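Local coordinates for putative branched-chain amino acid ABC transporter (Chromobacterium violaceum, PDB 4PYR), which binds glutathione and, as a member of the LppC lipoprotein family related to periplasmic binding proteins, may regulate an enzyme, at residues V26-Q34 and A232-A240; A252-L260 and V273-L282. All coordinates share one frame; numbering follows the deposited sequence. Where two conformers were deposited one is given.

Contacts 1 and 2 share helix 245-265 as a neighbour: residues 252-260 of that helix take part in contact 2, and residues of contact 1 pack against it. Along the chain contact 1 closes before contact 2 opens, and they lie about 12 Å apart, centre to centre. They touch where CD of R259 comes 3.2 Å from OH of Y236, where CG2 of V26 comes 3.4 Å from O of G254, and where NH2 of R235 lies 3.5 Å from NH2 of R259, two like charges. Contact 2 borders the glutathione pocket through L253, whose side chain is about 4 Å from the ligand and about 4 Å from that of L104. Contact 1 lies away from this site.

Contact 1. Residues V26-Q34 and A232-A240; sequences VEAAAQVDQ and AVQRYPRPA
The hydroxyl of Y236 is the polar meeting point of the end of helix 16-33 with 232-240: its OH donates to OD2 of D33 at 2.9 Å. The tyrosine arrives on the syn side of that oxygen, 20° out of the carboxylate plane, with D33 CG lying at the edge of the ring. In the R235 conformer described here, one of two modelled, NH2 lies 2.9 Å from Y236 OH, and NE makes a weaker bond to the same oxygen. NE also faces the other carboxylate oxygen, OD1 of D33, but at 3.4 Å this salt bridge is weak, and the carboxylate and guanidinium planes stand 44° apart. R235 reaches there because its CG sits between the backbone N and the carbonyl carbon (chi1 68°), which lays CG over one face of the Y236 ring before the chain runs out extended to NE.

Below the polar end the contact is apolar. The tyrosine ring leans on the helix backbone, with CE1 3.8 Å from CA of A29 and CD1 3.9 Å from CB of V32. V32 puts its CG2 3.6 Å from O of R235, and the same methyl meets CD of the P237 ring at 3.9 Å. A turn earlier, CB of A28 touches CG of P237. Y251 of helix 245-265 packs on A28 and its OH hydrogen-bonds to P237 O, while R259 packs on Y236 and D33.

D33 would be expected to stay ionised, its charge probably offsetting that of R235, whose NH2 lies close to NH2 of R259; R259 has its own acids in D256 and D276. Y236 OH, donor to the acid and acceptor from R235 NH2, ties the two side chains together.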
loop_
_atom_site.group_PDB
_atom_site.type_symbol
_atom_site.label_atom_id
_atom_site.label_comp_id
_atom_site.label_asym_id
_atom_site.label_seq_id
_atom_site.Cartn_x
_atom_site.Cartn_y
_atom_site.Cartn_z
ATOM N N VAL A 26 9.544 -4.289 11.251
ATOM C CA VAL A 26 10.969 -4.063 11.043
ATOM C C VAL A 26 11.780 -4.975 11.924
ATOM O O VAL A 26 12.745 -5.637 11.438
ATOM C CB VAL A 26 11.389 -2.590 11.317
ATOM C CG1 VAL A 26 12.903 -2.412 11.191
ATOM C CG2 VAL A 26 10.663 -1.629 10.394
ATOM N N GLU A 27 11.420 -5.036 13.215
ATOM C CA GLU A 27 12.102 -5.905 14.205
ATOM C C GLU A 27 11.989 -7.371 13.786
ATOM O O GLU A 27 12.985 -8.107 13.783
ATOM C CB GLU A 27 11.454 -5.806 15.607
ATOM C CG GLU A 27 11.676 -4.506 16.372
ATOM C CD GLU A 27 13.088 -4.290 16.919
ATOM O OE1 GLU A 27 13.866 -5.267 17.118
ATOM O OE2 GLU A 27 13.421 -3.109 17.153
ATOM N N ALA A 28 10.777 -7.813 13.462
ATOM C CA ALA A 28 10.572 -9.222 13.040
ATOM C C ALA A 28 11.526 -9.614 11.869
ATOM O O ALA A 28 12.130 -10.691 11.860
ATOM C CB ALA A 28 9.125 -9.455 12.641
ATOM N N ALA A 29 11.642 -8.732 10.885
ATOM C CA ALA A 29 12.445 -9.007 9.721
ATOM C C ALA A 29 13.948 -8.996 10.138
ATOM O O ALA A 29 14.725 -9.832 9.668
ATOM C CB ALA A 29 12.180 -7.983 8.643
ATOM N N ALA A 30 14.342 -8.053 11.002
ATOM C CA ALA A 30 15.717 -8.013 11.474
ATOM C C ALA A 30 16.109 -9.287 12.218
ATOM O O ALA A 30 17.225 -9.809 12.063
ATOM C CB ALA A 30 15.932 -6.807 12.385
ATOM N N GLN A 31 15.213 -9.814 13.040
ATOM C CA GLN A 31 15.512 -11.024 13.762
ATOM C C GLN A 31 15.691 -12.253 12.851
ATOM O O GLN A 31 16.514 -13.098 13.124
ATOM C CB GLN A 31 14.419 -11.256 14.801
ATOM C CG GLN A 31 14.543 -10.262 15.925
ATOM C CD GLN A 31 13.357 -10.261 16.866
ATOM O OE1 GLN A 31 12.562 -11.205 16.883
ATOM N NE2 GLN A 31 13.236 -9.194 17.668
ATOM N N VAL A 32 14.959 -12.303 11.757
ATOM C CA VAL A 32 15.059 -13.397 10.815
ATOM C C VAL A 32 16.280 -13.227 9.931
ATOM O O VAL A 32 17.110 -14.114 9.835
ATOM C CB VAL A 32 13.813 -13.502 9.950
ATOM C CG1 VAL A 32 14.026 -14.509 8.845
ATOM C CG2 VAL A 32 12.626 -13.939 10.777
ATOM N N ASP A 33 16.368 -12.076 9.298
ATOM C CA ASP A 33 17.369 -11.901 8.263
ATOM C C ASP A 33 18.750 -11.638 8.815
ATOM O O ASP A 33 19.729 -12.036 8.183
ATOM C CB ASP A 33 16.948 -10.713 7.376
ATOM C CG ASP A 33 15.819 -11.044 6.439
ATOM O OD1 ASP A 33 15.286 -12.176 6.405
ATOM O OD2 ASP A 33 15.499 -10.148 5.670
ATOM N N GLN A 34 18.853 -10.945 9.949
ATOM C CA GLN A 34 20.160 -10.708 10.634
ATOM C C GLN A 34 21.245 -10.160 9.766
ATOM O O GLN A 34 22.433 -10.511 9.899
ATOM C CB GLN A 34 20.644 -11.942 11.235
ATOM C CG GLN A 34 19.742 -12.297 12.369
ATOM C CD GLN A 34 20.056 -13.668 12.702
ATOM O OE1 GLN A 34 21.036 -13.899 13.408
ATOM N NE2 GLN A 34 19.384 -14.604 12.031
ATOM N N ALA A 232 9.229 -15.340 0.596
ATOM C CA ALA A 232 9.430 -14.322 1.618
ATOM C C ALA A 232 8.328 -14.317 2.665
ATOM O O ALA A 232 8.587 -14.145 3.845
ATOM C CB ALA A 232 9.559 -12.941 0.965
ATOM N N VAL A 233 7.090 -14.504 2.222
ATOM C CA VAL A 233 5.988 -14.506 3.147
ATOM C C VAL A 233 6.253 -15.584 4.222
ATOM O O VAL A 233 6.142 -15.303 5.396
ATOM C CB VAL A 233 4.654 -14.755 2.455
ATOM C CG1 VAL A 233 3.563 -14.980 3.499
ATOM C CG2 VAL A 233 4.295 -13.604 1.555
ATOM N N GLN A 234 6.698 -16.759 3.803
ATOM C CA GLN A 234 6.890 -17.896 4.736
ATOM C C GLN A 234 7.951 -17.704 5.780
ATOM O O GLN A 234 7.861 -18.240 6.873
ATOM C CB GLN A 234 7.321 -19.143 3.951
ATOM C CG GLN A 234 6.309 -19.666 3.024
ATOM C CD GLN A 234 6.740 -20.973 2.436
ATOM O OE1 GLN A 234 7.922 -21.250 2.236
ATOM N NE2 GLN A 234 5.783 -21.790 2.187
ATOM N N ARG A 235 9.019 -16.981 5.467
ATOM C CA ARG A 235 10.113 -16.954 6.415
ATOM C C ARG A 235 9.928 -15.991 7.586
ATOM O O ARG A 235 10.668 -16.058 8.548
ATOM C CB ARG A 235 11.477 -16.735 5.719
ATOM C CG ARG A 235 11.700 -15.395 5.106
ATOM C CD ARG A 235 13.195 -15.263 4.792
ATOM N NE ARG A 235 13.456 -13.972 4.215
ATOM C CZ ARG A 235 13.488 -13.752 2.904
ATOM N NH1 ARG A 235 13.282 -14.767 2.071
ATOM N NH2 ARG A 235 13.726 -12.515 2.433
ATOM N N TYR A 236 8.953 -15.086 7.522
ATOM C CA TYR A 236 8.765 -14.159 8.641
ATOM C C TYR A 236 7.581 -14.560 9.516
ATOM O O TYR A 236 6.570 -15.037 9.005
ATOM C CB TYR A 236 8.545 -12.739 8.122
ATOM C CG TYR A 236 9.668 -12.255 7.257
ATOM C CD1 TYR A 236 10.898 -11.920 7.815
ATOM C CD2 TYR A 236 9.528 -12.179 5.905
ATOM C CE1 TYR A 236 11.972 -11.574 7.022
ATOM C CE2 TYR A 236 10.598 -11.787 5.091
ATOM C CZ TYR A 236 11.819 -11.499 5.672
ATOM O OH TYR A 236 12.902 -11.146 4.878
ATOM N N PRO A 237 7.713 -14.349 10.827
ATOM C CA PRO A 237 6.604 -14.756 11.704
ATOM C C PRO A 237 5.386 -13.855 11.503
ATOM O O PRO A 237 5.525 -12.680 11.131
ATOM C CB PRO A 237 7.185 -14.574 13.114
ATOM C CG PRO A 237 8.109 -13.404 12.938
ATOM C CD PRO A 237 8.805 -13.702 11.585
ATOM N N ARG A 238 4.204 -14.432 11.697
ATOM C CA ARG A 238 2.973 -13.648 11.671
ATOM C C ARG A 238 3.002 -12.764 12.922
ATOM O O ARG A 238 3.725 -13.072 13.891
ATOM C CB ARG A 238 1.741 -14.542 11.657
ATOM C CG ARG A 238 1.748 -15.661 10.628
ATOM C CD ARG A 238 1.901 -15.197 9.205
ATOM N NE ARG A 238 0.766 -14.391 8.739
ATOM C CZ ARG A 238 0.590 -13.984 7.486
ATOM N NH1 ARG A 238 -0.484 -13.253 7.200
ATOM N NH2 ARG A 238 1.486 -14.269 6.527
ATOM N N PRO A 239 2.227 -11.664 12.944
ATOM C CA PRO A 239 2.217 -10.879 14.185
ATOM C C PRO A 239 1.668 -11.689 15.356
ATOM O O PRO A 239 0.818 -12.591 15.198
ATOM C CB PRO A 239 1.298 -9.674 13.878
ATOM C CG PRO A 239 0.809 -9.838 12.499
ATOM C CD PRO A 239 1.351 -11.113 11.894
ATOM N N ALA A 240 2.203 -11.374 16.530
ATOM C CA ALA A 240 1.776 -11.959 17.777
ATOM C C ALA A 240 0.294 -11.675 17.986
ATOM O O ALA A 240 -0.454 -12.563 18.271
ATOM C CB ALA A 240 2.593 -11.391 18.932
#

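Contact 2. Residues A252-L260 and V273-L282; sequences ALGIDAYRL and VRLDGVTGDL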
loop_
_atom_site.group_PDB
_atom_site.type_symbol
_atom_site.label_atom_id
_atom_site.label_comp_id
_atom_site.label_asym_id
_atom_site.label_seq_id
_atom_site.Cartn_x
_atom_site.Cartn_y
_atom_site.Cartn_z
ATOM N N ALA A 252 3.467 -5.798 7.754
ATOM C CA ALA A 252 4.080 -6.275 6.530
ATOM C C ALA A 252 4.874 -5.138 5.912
ATOM O O ALA A 252 5.935 -5.379 5.347
ATOM C CB ALA A 252 3.041 -6.818 5.558
ATOM N N LEU A 253 4.374 -3.917 6.021
ATOM C CA LEU A 253 5.101 -2.750 5.504
ATOM C C LEU A 253 6.439 -2.655 6.208
ATOM O O LEU A 253 7.467 -2.341 5.572
ATOM C CB LEU A 253 4.245 -1.480 5.718
ATOM C CG LEU A 253 4.882 -0.184 5.215
ATOM C CD1 LEU A 253 4.982 -0.200 3.717
ATOM C CD2 LEU A 253 4.045 0.995 5.708
ATOM N N GLY A 254 6.446 -2.878 7.514
ATOM C CA GLY A 254 7.685 -2.905 8.303
ATOM C C GLY A 254 8.694 -3.938 7.842
ATOM O O GLY A 254 9.917 -3.658 7.730
ATOM N N ILE A 255 8.197 -5.140 7.541
ATOM C CA ILE A 255 9.070 -6.191 7.042
ATOM C C ILE A 255 9.722 -5.693 5.763
ATOM O O ILE A 255 10.951 -5.792 5.627
ATOM C CB ILE A 255 8.301 -7.484 6.761
ATOM C CG1 ILE A 255 7.890 -8.095 8.115
ATOM C CG2 ILE A 255 9.103 -8.449 5.896
ATOM C CD1 ILE A 255 6.945 -9.241 7.987
ATOM N N ASP A 256 8.950 -5.273 4.794
ATOM C CA ASP A 256 9.575 -4.833 3.508
ATOM C C ASP A 256 10.437 -3.577 3.649
ATOM O O ASP A 256 11.404 -3.435 2.883
ATOM C CB ASP A 256 8.527 -4.627 2.438
ATOM C CG ASP A 256 8.067 -5.922 1.794
ATOM O OD1 ASP A 256 8.614 -7.015 2.069
ATOM O OD2 ASP A 256 7.153 -5.844 0.972
ATOM N N ALA A 257 10.146 -2.712 4.616
ATOM C CA ALA A 257 10.979 -1.489 4.826
ATOM C C ALA A 257 12.384 -1.941 5.279
ATOM O O ALA A 257 13.398 -1.413 4.803
ATOM C CB ALA A 257 10.340 -0.556 5.864
ATOM N N TYR A 258 12.437 -2.900 6.222
ATOM C CA TYR A 258 13.664 -3.478 6.645
ATOM C C TYR A 258 14.408 -4.050 5.420
ATOM O O TYR A 258 15.595 -3.750 5.216
ATOM C CB TYR A 258 13.447 -4.599 7.630
ATOM C CG TYR A 258 14.758 -5.282 7.941
ATOM C CD1 TYR A 258 15.539 -4.841 8.961
ATOM C CD2 TYR A 258 15.202 -6.401 7.217
ATOM C CE1 TYR A 258 16.750 -5.489 9.280
ATOM C CE2 TYR A 258 16.403 -7.026 7.505
ATOM C CZ TYR A 258 17.169 -6.555 8.523
ATOM O OH TYR A 258 18.387 -7.139 8.811
ATOM N N ARG A 259 13.708 -4.845 4.591
ATOM C CA ARG A 259 14.363 -5.522 3.484
ATOM C C ARG A 259 14.899 -4.557 2.462
ATOM O O ARG A 259 16.012 -4.754 1.967
ATOM C CB ARG A 259 13.449 -6.528 2.834
ATOM C CG ARG A 259 12.986 -7.625 3.830
ATOM C CD ARG A 259 11.878 -8.553 3.295
ATOM N NE ARG A 259 12.300 -9.305 2.121
ATOM C CZ ARG A 259 11.534 -9.712 1.129
ATOM N NH1 ARG A 259 10.233 -9.431 1.098
ATOM N NH2 ARG A 259 12.052 -10.417 0.150
ATOM N N LEU A 260 14.100 -3.549 2.138
ATOM C CA LEU A 260 14.543 -2.497 1.192
ATOM C C LEU A 260 15.684 -1.681 1.741
ATOM O O LEU A 260 16.637 -1.369 1.000
ATOM C CB LEU A 260 13.413 -1.563 0.825
ATOM C CG LEU A 260 12.438 -2.021 -0.204
ATOM C CD1 LEU A 260 11.375 -0.928 -0.325
ATOM C CD2 LEU A 260 13.112 -2.234 -1.528
ATOM N N VAL A 273 17.212 -1.342 -7.351
ATOM C CA VAL A 273 16.670 -2.090 -6.225
ATOM C C VAL A 273 15.273 -2.579 -6.582
ATOM O O VAL A 273 14.413 -1.780 -6.979
ATOM C CB VAL A 273 16.643 -1.255 -4.927
ATOM C CG1 VAL A 273 15.936 -2.015 -3.814
ATOM C CG2 VAL A 273 18.054 -0.906 -4.481
ATOM N N ARG A 274 15.094 -3.899 -6.507
ATOM C CA ARG A 274 13.818 -4.553 -6.692
ATOM C C ARG A 274 13.667 -5.543 -5.541
ATOM O O ARG A 274 14.656 -5.975 -4.978
ATOM C CB ARG A 274 13.784 -5.306 -8.011
ATOM C CG ARG A 274 14.082 -4.437 -9.235
ATOM C CD ARG A 274 13.211 -4.794 -10.424
ATOM N NE ARG A 274 13.348 -3.827 -11.522
ATOM C CZ ARG A 274 12.658 -3.863 -12.660
ATOM N NH1 ARG A 274 11.772 -4.823 -12.886
ATOM N NH2 ARG A 274 12.857 -2.916 -13.583
ATOM N N LEU A 275 12.436 -5.887 -5.181
ATOM C CA LEU A 275 12.197 -6.810 -4.068
ATOM C C LEU A 275 10.938 -7.640 -4.292
ATOM O O LEU A 275 9.935 -7.102 -4.700
ATOM C CB LEU A 275 11.990 -6.024 -2.765
ATOM C CG LEU A 275 12.013 -6.812 -1.439
ATOM C CD1 LEU A 275 13.420 -7.274 -1.161
ATOM C CD2 LEU A 275 11.440 -6.062 -0.242
ATOM N N ASP A 276 11.022 -8.937 -3.992
ATOM C CA ASP A 276 9.834 -9.798 -3.845
ATOM C C ASP A 276 9.211 -9.538 -2.469
ATOM O O ASP A 276 9.382 -10.308 -1.505
ATOM C CB ASP A 276 10.159 -11.290 -4.102
ATOM C CG ASP A 276 11.152 -11.902 -3.107
ATOM O OD1 ASP A 276 12.041 -11.192 -2.616
ATOM O OD2 ASP A 276 11.041 -13.120 -2.814
ATOM N N GLY A 277 8.546 -8.398 -2.367
ATOM C CA GLY A 277 8.104 -7.881 -1.113
ATOM C C GLY A 277 6.943 -8.720 -0.582
ATOM O O GLY A 277 6.146 -9.259 -1.359
ATOM N N VAL A 278 6.871 -8.817 0.727
ATOM C CA VAL A 278 5.645 -9.373 1.327
ATOM C C VAL A 278 4.448 -8.457 1.069
ATOM O O VAL A 278 3.310 -8.920 1.125
ATOM C CB VAL A 278 5.761 -9.716 2.819
ATOM C CG1 VAL A 278 6.847 -10.714 3.061
ATOM C CG2 VAL A 278 5.926 -8.466 3.697
ATOM N N THR A 279 4.704 -7.176 0.718
ATOM C CA THR A 279 3.635 -6.227 0.441
ATOM C C THR A 279 3.355 -6.151 -1.051
ATOM O O THR A 279 2.403 -5.463 -1.464
ATOM C CB THR A 279 3.965 -4.795 0.928
ATOM O OG1 THR A 279 5.048 -4.256 0.127
ATOM C CG2 THR A 279 4.264 -4.762 2.377
ATOM N N GLY A 280 4.153 -6.852 -1.855
ATOM C CA GLY A 280 4.014 -6.875 -3.306
ATOM C C GLY A 280 5.386 -6.855 -3.943
ATOM O O GLY A 280 6.385 -6.703 -3.242
ATOM N N ASP A 281 5.430 -7.097 -5.240
ATOM C CA ASP A 281 6.698 -6.995 -5.969
ATOM C C ASP A 281 7.006 -5.512 -6.100
ATOM O O ASP A 281 6.153 -4.743 -6.525
ATOM C CB ASP A 281 6.619 -7.669 -7.338
ATOM C CG ASP A 281 6.884 -9.171 -7.286
ATOM O OD1 ASP A 281 7.320 -9.722 -6.259
ATOM O OD2 ASP A 281 6.650 -9.784 -8.337
ATOM N N LEU A 282 8.200 -5.111 -5.679
ATOM C CA LEU A 282 8.570 -3.722 -5.574
ATOM C C LEU A 282 9.655 -3.350 -6.584
ATOM O O LEU A 282 10.595 -4.087 -6.812
ATOM C CB LEU A 282 9.128 -3.440 -4.193
ATOM C CG LEU A 282 8.256 -3.930 -3.045
ATOM C CD1 LEU A 282 8.853 -3.533 -1.731
ATOM C CD2 LEU A 282 6.892 -3.311 -3.166
#
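D256 holds the turn of the hairpin with both carboxylate oxygens. OD1 takes the backbone N of V278 at 2.8 Å on its syn lone pair. OD2 takes T279 twice: its N at 2.8 Å from 36° above the carboxylate plane, its OG1 at 2.8 Å on the anti lone pair. With chi1 at 68°, the T279 hydroxyl turns back over its own backbone, bringing OG1 and N to the same oxygen.

The charged network continues through R259. Its NH1 and NH2 both grip O of D276, NH1 at 2.9 Å, in the guanidinium plane but above the carbonyl plane. NH2 also salt-bridges OD1 of D276 at 2.9 Å, weak as a hydrogen bond; within the helix, NH1 bridges to OD1 of D256 at 3.1 Å.

Apolar groups fill the flanks. L275 CD1 lies over one face of the R259 guanidinium, toward its rim, L260 CD2 meets V273 CG1 at 3.6 Å, L260 CD1 reaches L282 CD1, and V278 CG2 packs on A252 and I255.

Segment 252-260 of helix 245-265 runs nearly antiparallel (150°) to strand 274-277, covering a beta-hairpin at the edge of the mixed sheet; D276 centres an inverse gamma turn, and L253, pointing away, lines the glutathione pocket.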